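Side-chain contacts in putative aminopeptidase (Leishmania major, PDB 5NTH), which probably acts as a manganese-dependent M17 leucyl aminopeptidase, removing amino acids from the N-termini of peptides, and here binds the inhibitor actinonin: residues P7-N10 with E14-A17; S19-T24 with P224-T229. All coordinates share one frame; numbering follows the deposited sequence.

Interaction 1 (P7-N10 with E14-A17); sequences PRSN and EETA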
loop_
_atom_site.group_PDB
_atom_site.type_symbol
_atom_site.label_atom_id
_atom_site.label_comp_id
_atom_site.label_asym_id
_atom_site.label_seq_id
_atom_site.Cartn_x
_atom_site.Cartn_y
_atom_site.Cartn_z
ATOM N N PRO A 7 25.155 -35.128 5.155
ATOM C CA PRO A 7 24.145 -35.141 4.085
ATOM C C PRO A 7 23.628 -33.721 3.813
ATOM O O PRO A 7 22.519 -33.362 4.239
ATOM C CB PRO A 7 23.045 -36.054 4.660
ATOM C CG PRO A 7 23.120 -35.825 6.149
ATOM C CD PRO A 7 24.557 -35.457 6.475
ATOM N N ARG A 8 24.445 -32.920 3.128
ATOM C CA ARG A 8 24.117 -31.500 2.867
ATOM C C ARG A 8 24.096 -31.133 1.366
ATOM O O ARG A 8 23.092 -31.392 0.686
ATOM C CB ARG A 8 25.001 -30.551 3.698
ATOM C CG ARG A 8 24.409 -29.158 3.848
ATOM C CD ARG A 8 25.409 -28.138 4.356
ATOM N NE ARG A 8 25.787 -27.142 3.343
ATOM C CZ ARG A 8 25.332 -25.884 3.269
ATOM N NH1 ARG A 8 24.445 -25.397 4.133
ATOM N NH2 ARG A 8 25.783 -25.083 2.312
ATOM N N SER A 9 25.167 -30.517 0.852
ATOM C CA SER A 9 25.217 -30.107 -0.561
ATOM C C SER A 9 25.893 -31.171 -1.429
ATOM O O SER A 9 26.551 -32.100 -0.936
ATOM C CB SER A 9 25.870 -28.710 -0.763
ATOM O OG SER A 9 27.253 -28.783 -1.090
ATOM N N ASN A 10 25.720 -30.971 -2.736
ATOM C CA ASN A 10 26.257 -31.804 -3.819
ATOM C C ASN A 10 27.693 -31.380 -4.253
ATOM O O ASN A 10 28.098 -31.622 -5.388
ATOM C CB ASN A 10 25.281 -31.655 -5.006
ATOM C CG ASN A 10 25.107 -32.937 -5.792
ATOM O OD1 ASN A 10 24.567 -33.923 -5.278
ATOM N ND2 ASN A 10 25.532 -32.927 -7.061
ATOM N N GLU A 14 31.973 -26.308 -1.179
ATOM C CA GLU A 14 31.002 -25.795 -0.219
ATOM C C GLU A 14 31.106 -26.625 1.068
ATOM O O GLU A 14 31.160 -26.069 2.166
ATOM C CB GLU A 14 29.595 -25.844 -0.838
ATOM C CG GLU A 14 28.521 -24.980 -0.171
ATOM C CD GLU A 14 27.241 -24.894 -1.018
ATOM O OE1 GLU A 14 27.322 -24.425 -2.189
ATOM O OE2 GLU A 14 26.157 -25.295 -0.533
ATOM N N GLU A 15 31.193 -27.948 0.918
ATOM C CA GLU A 15 31.232 -28.843 2.064
ATOM C C GLU A 15 32.514 -28.752 2.839
ATOM O O GLU A 15 32.510 -28.977 4.044
ATOM C CB GLU A 15 30.983 -30.297 1.669
ATOM C CG GLU A 15 29.534 -30.642 1.285
ATOM C CD GLU A 15 28.473 -30.018 2.190
ATOM O OE1 GLU A 15 28.572 -30.139 3.432
ATOM O OE2 GLU A 15 27.525 -29.396 1.647
ATOM N N THR A 16 33.612 -28.454 2.157
ATOM C CA THR A 16 34.915 -28.294 2.810
ATOM C C THR A 16 34.886 -27.045 3.676
ATOM O O THR A 16 35.364 -27.062 4.796
ATOM C CB THR A 16 36.075 -28.226 1.775
ATOM O OG1 THR A 16 36.446 -29.557 1.385
ATOM C CG2 THR A 16 37.337 -27.512 2.329
ATOM N N ALA A 17 34.310 -25.967 3.157
ATOM C CA ALA A 17 34.203 -24.727 3.922
ATOM C C ALA A 17 33.209 -24.808 5.078
ATOM O O ALA A 17 33.413 -24.121 6.065
ATOM C CB ALA A 17 33.864 -23.541 3.022
#
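Arg8, Glu14 and Glu15 form a salt-bridge network, joined by Ser9, that ties the N-terminal loop to the first turns of helix 12-26 at the periphery of the chain. OE2 of Glu15 is the hub. The backbone N of Ser9 donates to Glu15 OE2 at 2.7 Å, arriving from above the carboxylate plane, while Ser9 OG lies 2.8 Å from Glu15 OE2 and meets its anti lone pair. A longer, weak salt bridge reaches Glu15 OE2 from NE of Arg8 at 3.3 Å, with the oxygen near the guanidinium plane at its edge. Glu15 bends at its second torsion (chi2 -42°), which carries the carboxylate to the loop. Arg8 bends instead at chi3, and its NH2 meets OE2 of Glu14 at 2.9 Å in a salt bridge whose hydrogen bond is weak, bent to 123°; the guanidinium and carboxylate planes stand 69° apart. Each acid also has a second basic partner: OE1 of Glu15 pairs with Arg6, and OE1 of Glu14 with Arg256 of the second subunit. NH1 of Arg8 also pairs with Asp228. With two good hydrogen bonds and an arginine converging on one oxygen, the Glu15 carboxylate is probably kept ionised, and its bonds to both N and OG of Ser9 tie the loop to the helix through backbone and side chain alike.

Interaction 2 (S19-T24 with P224-T229); sequences SAYVQT and PCMLDT
Helix 12-26 runs past an irregular connection between helices 203-221 and 229-243, and the segments 19-24 and 224-229 come closest at Tyr21 and Met226, whose CA atoms are 8.1 Å apart. The contact between them is a Met-aromatic and CH-pi pair, which packs the N-terminal helix onto the catalytic domain of this M17-family aminopeptidase. No hydrogen bond crosses it. Both side chains leave the backbone toward the opposing segment, and in Tyr21 CG stands anti to the backbone N (chi1 175°), which brings the ring against Met226. CG of Met226 sits over the middle of one ring face, 3.7 Å from the centroid of the Tyr21 ring and 14° off its normal. The bend of the methionine chain at chi2 (67°) sets the sulfur off the ring centre: SD of Met226 is 4.4 Å from the centroid of the Tyr21 ring in an oblique position. Leu227 contributes more loosely, CD1 approaching Tyr21 CE2 at 4.4 Å. All three residues are buried. Around them Tyr21 also packs on Leu219 and Ile235, from the two helices joined by the loop, and Leu227 on Leu219 and Tyr232; the phenol OH of Tyr21 is hydrogen-bonded to Thr222. Further along the loop, Asp228 N-caps helix 229-243, its OD1 accepting from the backbone N of Val231. The closest approach between the two segments is at the foot of the ring, where SD of Met226 lies 3.6 Å from CB of Tyr21.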
loop_
_atom_site.group_PDB
_atom_site.type_symbol
_atom_site.label_atom_id
_atom_site.label_comp_id
_atom_site.label_asym_id
_atom_site.label_seq_id
_atom_site.Cartn_x
_atom_site.Cartn_y
_atom_site.Cartn_z
ATOM N N SER A 19 32.761 -27.497 6.860
ATOM C CA SER A 19 33.537 -28.284 7.865
ATOM C C SER A 19 34.440 -27.397 8.727
ATOM O O SER A 19 34.582 -27.630 9.927
ATOM C CB SER A 19 34.347 -29.419 7.212
ATOM O OG SER A 19 33.525 -30.547 6.900
ATOM N N ALA A 20 35.004 -26.375 8.102
ATOM C CA ALA A 20 35.786 -25.349 8.792
ATOM C C ALA A 20 34.925 -24.414 9.617
ATOM O O ALA A 20 35.318 -24.048 10.724
ATOM C CB ALA A 20 36.603 -24.529 7.800
ATOM N N TYR A 21 33.784 -23.998 9.079
ATOM C CA TYR A 21 32.833 -23.184 9.844
ATOM C C TYR A 21 32.385 -23.920 11.107
ATOM O O TYR A 21 32.259 -23.317 12.182
ATOM C CB TYR A 21 31.591 -22.804 9.026
ATOM C CG TYR A 21 30.590 -22.070 9.858
ATOM C CD1 TYR A 21 30.720 -20.702 10.102
ATOM C CD2 TYR A 21 29.573 -22.760 10.493
ATOM C CE1 TYR A 21 29.828 -20.034 10.929
ATOM C CE2 TYR A 21 28.659 -22.107 11.319
ATOM C CZ TYR A 21 28.783 -20.747 11.522
ATOM O OH TYR A 21 27.876 -20.138 12.339
ATOM N N VAL A 22 32.146 -25.220 10.978
ATOM C CA VAL A 22 31.749 -26.031 12.125
ATOM C C VAL A 22 32.831 -25.940 13.185
ATOM O O VAL A 22 32.543 -25.606 14.330
ATOM C CB VAL A 22 31.489 -27.477 11.707
ATOM C CG1 VAL A 22 31.359 -28.395 12.911
ATOM C CG2 VAL A 22 30.213 -27.546 10.878
ATOM N N GLN A 23 34.080 -26.166 12.786
ATOM C CA GLN A 23 35.209 -26.100 13.727
ATOM C C GLN A 23 35.295 -24.805 14.499
ATOM O O GLN A 23 35.606 -24.813 15.701
ATOM C CB GLN A 23 36.555 -26.345 13.020
ATOM C CG GLN A 23 36.766 -27.777 12.593
ATOM C CD GLN A 23 36.238 -28.728 13.626
ATOM O OE1 GLN A 23 35.221 -29.408 13.408
ATOM N NE2 GLN A 23 36.875 -28.731 14.797
ATOM N N THR A 24 35.025 -23.698 13.826
ATOM C CA THR A 24 35.171 -22.402 14.477
ATOM C C THR A 24 34.106 -22.291 15.548
ATOM O O THR A 24 34.325 -21.676 16.592
ATOM C CB THR A 24 35.029 -21.234 13.503
ATOM O OG1 THR A 24 33.694 -21.215 12.987
ATOM C CG2 THR A 24 36.041 -21.357 12.346
ATOM N N PRO A 224 22.061 -18.275 6.668
ATOM C CA PRO A 224 21.515 -19.620 6.466
ATOM C C PRO A 224 22.054 -20.394 5.299
ATOM O O PRO A 224 21.921 -21.608 5.259
ATOM C CB PRO A 224 20.039 -19.375 6.243
ATOM C CG PRO A 224 19.910 -17.937 5.902
ATOM C CD PRO A 224 21.113 -17.213 6.314
ATOM N N CYS A 225 22.651 -19.701 4.343
ATOM C CA CYS A 225 23.449 -20.377 3.303
ATOM C C CYS A 225 24.562 -21.201 3.938
ATOM O O CYS A 225 25.054 -22.128 3.328
ATOM C CB CYS A 225 24.042 -19.371 2.294
ATOM S SG CYS A 225 25.016 -17.985 2.990
ATOM N N MET A 226 24.951 -20.841 5.162
ATOM C CA MET A 226 25.955 -21.581 5.940
ATOM C C MET A 226 25.386 -22.256 7.173
ATOM O O MET A 226 25.624 -23.431 7.388
ATOM C CB MET A 226 27.053 -20.628 6.388
ATOM C CG MET A 226 28.041 -21.270 7.346
ATOM S SD MET A 226 28.977 -22.548 6.516
ATOM C CE MET A 226 30.154 -21.465 5.670
ATOM N N LEU A 227 24.703 -21.494 8.011
ATOM C CA LEU A 227 24.043 -22.071 9.158
ATOM C C LEU A 227 22.611 -22.448 8.834
ATOM O O LEU A 227 21.670 -21.674 9.061
ATOM C CB LEU A 227 24.053 -21.144 10.372
ATOM C CG LEU A 227 23.519 -21.882 11.606
ATOM C CD1 LEU A 227 24.452 -22.983 12.068
ATOM C CD2 LEU A 227 23.309 -20.896 12.714
ATOM N N ASP A 228 22.465 -23.673 8.354
ATOM C CA ASP A 228 21.166 -24.265 8.080
ATOM C C ASP A 228 20.902 -25.310 9.152
ATOM O O ASP A 228 21.662 -25.435 10.106
ATOM C CB ASP A 228 21.149 -24.863 6.661
ATOM C CG ASP A 228 22.184 -25.965 6.457
ATOM O OD1 ASP A 228 22.527 -26.673 7.407
ATOM O OD2 ASP A 228 22.661 -26.132 5.332
ATOM N N THR A 229 19.852 -26.086 8.986
ATOM C CA THR A 229 19.464 -27.028 10.010
ATOM C C THR A 229 20.371 -28.221 10.131
ATOM O O THR A 229 20.442 -28.804 11.193
ATOM C CB THR A 229 18.047 -27.569 9.784
ATOM O OG1 THR A 229 17.986 -28.305 8.559
ATOM C CG2 THR A 229 17.037 -26.412 9.775
#

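Overall arrangement
Helix 12-26 serves both contacts, which follow one another along the chain with centres about 10 Å apart. They also touch directly. Arg8 of interaction 1 forms a salt bridge through NH1 with OD2 of Asp228 in interaction 2, and Arg8 NH2 probably hydrogen-bonds to Cys225 O at 3.2 Å. The loop 224-229 thus meets the N-terminal region twice, through charge at Arg8 and through apolar packing at Tyr21. Both contacts reach the second subunit of the hexameric assembly. Interaction 1 lies away from the manganese and actinonin sites; interaction 2 is nearer, the Leu227 side chain being about 11 Å from that of the metal ligand Asp321.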